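Local coordinates for suppressor of fused family protein (Neisseria gonorrhoeae, PDB 3K5J) that is of unknown function but resembles the N-terminal domain of human Suppressor of fused, and may likewise act through protein binding, at residues 57-60 and 61-65; 130-134 and 135-139. All blocks are in the same frame, centred on the assembly; numbering follows the deposited sequence.

Contact 1 (57-60 and 61-65); sequences SGIG and QFLGQ. With SO4 (sulfate ion), chain B.
Q61 reaches back along the turn to G58 and outward to a bound sulfate. Its CB lies 3.8 Å from G58 O, and CG, set beside the backbone N (chi1 -63°), also passes alongside G58 O at 4.1 Å and starts an extended chain that runs out from the helix. CD comes to 3.7 Å from O2 of the sulfate, and there the amide divides its work. OE1 accepts from a water that also donates to G58 O, so the water ties the side chain to the carbonyl of G58, while NE2 gives a nearly straight bond (169°) to O2 of the sulfate at 2.9 Å. The ion, probably from the crystallisation liquor, is also held by the backbone N atoms of G1 and Y4. The same G58 O takes a weak bond from Q61 N and lies near the plane of the F62 ring, at its edge.

Inside the turn I59 O accepts twice: from L63 N at 2.9 Å, almost in line with the carbonyl, and from F62 N, which sits above the carbonyl plane. I59 and L63 run side by side, CG2 to CD2 3.5 Å, and helix 77-91 packs on I59. G60 O then takes G64 N at 3.0 Å, where G64 leaves the helix with positive phi (88°). E66 OE2 accepts from G58 N and G60 N. This is a single short helical turn connecting antiparallel strands 52-57 and 65-71.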
loop_
_atom_site.group_PDB
_atom_site.type_symbol
_atom_site.label_atom_id
_atom_site.label_comp_id
_atom_site.label_asym_id
_atom_site.label_seq_id
_atom_site.Cartn_x
_atom_site.Cartn_y
_atom_site.Cartn_z
ATOM N N SER A 57 6.203 3.955 -7.065
ATOM C CA SER A 57 7.123 5.046 -7.343
ATOM C C SER A 57 6.704 5.812 -8.585
ATOM O O SER A 57 6.792 5.296 -9.716
ATOM C CB SER A 57 8.550 4.485 -7.551
ATOM O OG SER A 57 9.504 5.536 -7.747
ATOM N N GLY A 58 6.226 7.019 -8.360
ATOM C CA GLY A 58 5.856 7.918 -9.448
ATOM C C GLY A 58 4.611 8.732 -9.118
ATOM O O GLY A 58 4.424 9.847 -9.607
ATOM N N ILE A 59 3.742 8.185 -8.279
ATOM C CA ILE A 59 2.502 8.859 -7.876
ATOM C C ILE A 59 2.841 10.120 -7.098
ATOM O O ILE A 59 2.151 11.128 -7.188
ATOM C CB ILE A 59 1.577 7.892 -7.031
ATOM C CG1 ILE A 59 1.147 6.666 -7.862
ATOM C CG2 ILE A 59 0.409 8.683 -6.421
ATOM C CD1 ILE A 59 0.531 5.540 -7.105
ATOM N N GLY A 60 3.950 10.075 -6.361
ATOM C CA GLY A 60 4.291 11.188 -5.473
ATOM C C GLY A 60 4.656 12.478 -6.180
ATOM O O GLY A 60 4.506 13.546 -5.609
ATOM N N GLN A 61 5.033 12.402 -7.442
ATOM C CA GLN A 61 5.329 13.613 -8.195
ATOM C C GLN A 61 4.077 14.471 -8.431
ATOM O O GLN A 61 4.209 15.674 -8.656
ATOM C CB GLN A 61 6.025 13.273 -9.514
ATOM C CG GLN A 61 7.369 12.619 -9.366
ATOM C CD GLN A 61 8.169 12.664 -10.653
ATOM O OE1 GLN A 61 7.895 11.929 -11.625
ATOM N NE2 GLN A 61 9.171 13.591 -10.688
ATOM N N PHE A 62 2.896 13.863 -8.412
ATOM C CA PHE A 62 1.646 14.593 -8.607
ATOM C C PHE A 62 0.820 14.687 -7.334
ATOM O O PHE A 62 0.179 15.693 -7.105
ATOM C CB PHE A 62 0.847 13.930 -9.737
ATOM C CG PHE A 62 1.579 13.938 -11.057
ATOM C CD1 PHE A 62 1.464 15.026 -11.916
ATOM C CD2 PHE A 62 2.437 12.872 -11.427
ATOM C CE1 PHE A 62 2.153 15.051 -13.124
ATOM C CE2 PHE A 62 3.163 12.912 -12.632
ATOM C CZ PHE A 62 2.994 14.007 -13.480
ATOM N N LEU A 63 0.847 13.638 -6.491
ATOM C CA LEU A 63 -0.033 13.522 -5.327
ATOM C C LEU A 63 0.651 13.902 -4.004
ATOM O O LEU A 63 -0.025 14.207 -3.010
ATOM C CB LEU A 63 -0.530 12.066 -5.241
ATOM C CG LEU A 63 -1.749 11.741 -4.442
ATOM C CD1 LEU A 63 -2.943 12.403 -5.119
ATOM C CD2 LEU A 63 -1.953 10.226 -4.311
ATOM N N GLY A 64 1.980 13.811 -3.966
ATOM C CA GLY A 64 2.720 14.058 -2.743
ATOM C C GLY A 64 2.924 12.844 -1.815
ATOM O O GLY A 64 3.494 12.954 -0.726
ATOM N N GLN A 65 2.456 11.676 -2.279
ATOM C CA GLN A 65 2.619 10.440 -1.525
ATOM C C GLN A 65 2.707 9.242 -2.497
ATOM O O GLN A 65 2.201 9.295 -3.613
ATOM C CB GLN A 65 1.523 10.214 -0.470
ATOM C CG GLN A 65 0.106 10.358 -1.047
ATOM C CD GLN A 65 -0.623 11.600 -0.617
ATOM O OE1 GLN A 65 -0.004 12.564 -0.164
ATOM N NE2 GLN A 65 -1.942 11.606 -0.804
HETATM S S SO4 B . 12.291 13.324 -12.834
HETATM O O1 SO4 B . 12.522 11.934 -12.456
HETATM O O2 SO4 B . 10.873 13.578 -13.059
HETATM O O3 SO4 B . 12.813 14.176 -11.761
HETATM O O4 SO4 B . 13.025 13.640 -14.070
HETATM O O HOH W 1 5.617 10.526 -12.001
#

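Contact 2 (130-134 and 135-139); sequences EYMDN and VRFFW
M132 and V135 form an antiparallel hydrogen-bonded pair, M132 N to V135 O and V135 N to M132 O, both 2.9 Å, and Y131 faces R136 as the next, non-hydrogen-bonded pair; beyond it F137 N donates to E130 O at 2.8 Å. On the face that carries Y131 and R136, the arginine lies along the tyrosine. Its CG stands over one face of the ring, 3.8 Å from the centroid, as a CH-pi contact offset toward the rim. A bend at chi3 (78°) then carries the guanidinium past Y131 OH, which lies over one of its faces, with ring and guanidinium planes only 17° apart. F138 CE1 covers the opposite guanidinium face. NH2 meets E130 OE2 at 2.8 Å in a nearly straight salt bridge; the carboxylate oxygen lies close to the guanidinium plane, though the two flat groups are turned 51° against each other.

The other face is apolar. Selenomethionine M132 is deposited in two conformers; in the one described it curls at chi3, CE lies 3.8 Å from V135 CB, and SE makes a Met-aromatic contact at the edge of the F137 ring, 5.3 Å from the centroid. Helix 2-15 covers this side, with H11 stacked on F137. The whole is a tight beta hairpin with a two-residue turn, D133 and N134; strand 135-143 pairs on its other side with strand 65-71, making the hairpin part of the mixed sheet.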
loop_
_atom_site.group_PDB
_atom_site.type_symbol
_atom_site.label_atom_id
_atom_site.label_comp_id
_atom_site.label_asym_id
_atom_site.label_seq_id
_atom_site.Cartn_x
_atom_site.Cartn_y
_atom_site.Cartn_z
ATOM N N GLU A 130 8.139 7.074 6.565
ATOM C CA GLU A 130 7.036 7.979 6.252
ATOM C C GLU A 130 7.421 9.157 5.352
ATOM O O GLU A 130 6.670 9.479 4.446
ATOM C CB GLU A 130 6.415 8.489 7.561
ATOM C CG GLU A 130 5.132 9.310 7.384
ATOM C CD GLU A 130 4.803 10.142 8.595
ATOM O OE1 GLU A 130 5.631 10.215 9.535
ATOM O OE2 GLU A 130 3.687 10.682 8.599
ATOM N N TYR A 131 8.524 9.843 5.670
ATOM C CA TYR A 131 8.928 11.052 4.936
ATOM C C TYR A 131 10.211 10.871 4.192
ATOM O O TYR A 131 11.219 10.444 4.750
ATOM C CB TYR A 131 9.106 12.244 5.895
ATOM C CG TYR A 131 7.803 12.972 6.222
ATOM C CD1 TYR A 131 6.954 12.578 7.259
ATOM C CD2 TYR A 131 7.437 14.102 5.509
ATOM C CE1 TYR A 131 5.774 13.267 7.515
ATOM C CE2 TYR A 131 6.246 14.770 5.747
ATOM C CZ TYR A 131 5.415 14.368 6.764
ATOM O OH TYR A 131 4.238 15.076 7.013
HETATM N N MSE A 132 10.158 11.298 2.940
HETATM C CA MSE A 132 11.307 11.575 2.081
HETATM C C MSE A 132 11.175 12.915 1.345
HETATM O O MSE A 132 10.356 13.032 0.487
HETATM C CB MSE A 132 11.279 10.546 0.958
HETATM C CG MSE A 132 12.329 10.583 -0.090
HETATM SE SE MSE A 132 11.928 9.629 -1.678
HETATM C CE MSE A 132 10.660 10.640 -2.656
ATOM N N ASP A 133 12.003 13.910 1.622
ATOM C CA ASP A 133 11.852 15.222 0.921
ATOM C C ASP A 133 10.708 15.364 -0.140
ATOM O O ASP A 133 10.756 14.841 -1.258
ATOM C CB ASP A 133 13.143 15.705 0.299
ATOM C CG ASP A 133 13.101 17.198 0.012
ATOM O OD1 ASP A 133 12.725 17.953 0.922
ATOM O OD2 ASP A 133 13.421 17.609 -1.108
ATOM N N ASN A 134 9.691 16.124 0.262
ATOM C CA ASN A 134 8.456 16.445 -0.532
ATOM C C ASN A 134 7.404 15.336 -0.630
ATOM O O ASN A 134 6.294 15.617 -1.111
ATOM C CB ASN A 134 8.599 17.148 -1.916
ATOM C CG ASN A 134 9.364 18.472 -1.830
ATOM O OD1 ASN A 134 9.043 19.322 -1.011
ATOM N ND2 ASN A 134 10.358 18.646 -2.697
ATOM N N VAL A 135 7.707 14.134 -0.098
ATOM C CA VAL A 135 6.852 12.987 -0.359
ATOM C C VAL A 135 6.699 12.086 0.843
ATOM O O VAL A 135 7.653 11.803 1.558
ATOM C CB VAL A 135 7.402 12.197 -1.577
ATOM C CG1 VAL A 135 6.641 10.934 -1.851
ATOM C CG2 VAL A 135 7.410 13.100 -2.866
ATOM N N ARG A 136 5.482 11.605 1.049
ATOM C CA ARG A 136 5.227 10.670 2.119
ATOM C C ARG A 136 4.899 9.277 1.606
ATOM O O ARG A 136 4.547 9.113 0.450
ATOM C CB ARG A 136 4.060 11.206 2.920
ATOM C CG ARG A 136 4.374 12.550 3.602
ATOM C CD ARG A 136 3.139 13.151 4.256
ATOM N NE ARG A 136 2.857 12.500 5.523
ATOM C CZ ARG A 136 1.753 12.751 6.237
ATOM N NH1 ARG A 136 0.781 13.544 5.780
ATOM N NH2 ARG A 136 1.623 12.187 7.405
ATOM N N PHE A 137 5.068 8.280 2.465
ATOM C CA PHE A 137 4.817 6.868 2.144
ATOM C C PHE A 137 3.727 6.339 3.055
ATOM O O PHE A 137 3.907 6.245 4.278
ATOM C CB PHE A 137 6.101 6.052 2.311
ATOM C CG PHE A 137 7.087 6.343 1.197
ATOM C CD1 PHE A 137 7.863 7.496 1.203
ATOM C CD2 PHE A 137 7.200 5.472 0.137
ATOM C CE1 PHE A 137 8.640 7.819 0.130
ATOM C CE2 PHE A 137 8.028 5.780 -0.940
ATOM C CZ PHE A 137 8.763 6.943 -0.921
ATOM N N PHE A 138 2.586 6.058 2.451
ATOM C CA PHE A 138 1.411 5.577 3.161
ATOM C C PHE A 138 1.199 4.082 2.958
ATOM O O PHE A 138 1.477 3.528 1.901
ATOM C CB PHE A 138 0.122 6.349 2.738
ATOM C CG PHE A 138 0.116 7.812 3.070
ATOM C CD1 PHE A 138 0.899 8.348 4.070
ATOM C CD2 PHE A 138 -0.639 8.664 2.305
ATOM C CE1 PHE A 138 0.826 9.697 4.352
ATOM C CE2 PHE A 138 -0.674 10.037 2.570
ATOM C CZ PHE A 138 0.080 10.527 3.595
ATOM N N TRP A 139 0.638 3.456 3.989
ATOM C CA TRP A 139 0.386 2.018 4.053
ATOM C C TRP A 139 -1.019 1.682 3.582
ATOM O O TRP A 139 -2.012 2.248 4.049
ATOM C CB TRP A 139 0.562 1.600 5.506
ATOM C CG TRP A 139 0.350 0.200 5.839
ATOM C CD1 TRP A 139 0.530 -0.871 5.034
ATOM C CD2 TRP A 139 0.055 -0.317 7.132
ATOM N NE1 TRP A 139 0.332 -2.038 5.727
ATOM C CE2 TRP A 139 0.041 -1.723 7.026
ATOM C CE3 TRP A 139 -0.222 0.259 8.369
ATOM C CZ2 TRP A 139 -0.201 -2.549 8.116
ATOM C CZ3 TRP A 139 -0.486 -0.553 9.445
ATOM C CH2 TRP A 139 -0.467 -1.933 9.314
#

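Contact 1 closes about 65 residues before contact 2 opens, yet their centres lie about 9 Å apart, on the same side of the chain's centre. They meet where strand 65-71, leaving the helical turn, runs parallel to strand 135-143: G64 O probably accepts a hydrogen bond from R136 N at 3.0 Å, and the side chain of Q65 packs on F138. The short turn of 57-65 and the hairpin of 130-139 therefore meet at the start of one parallel strand pair in the mixed sheet. Helix 2-15 touches residues of both, bringing the N-terminal region against this part of the Sufu-like fold.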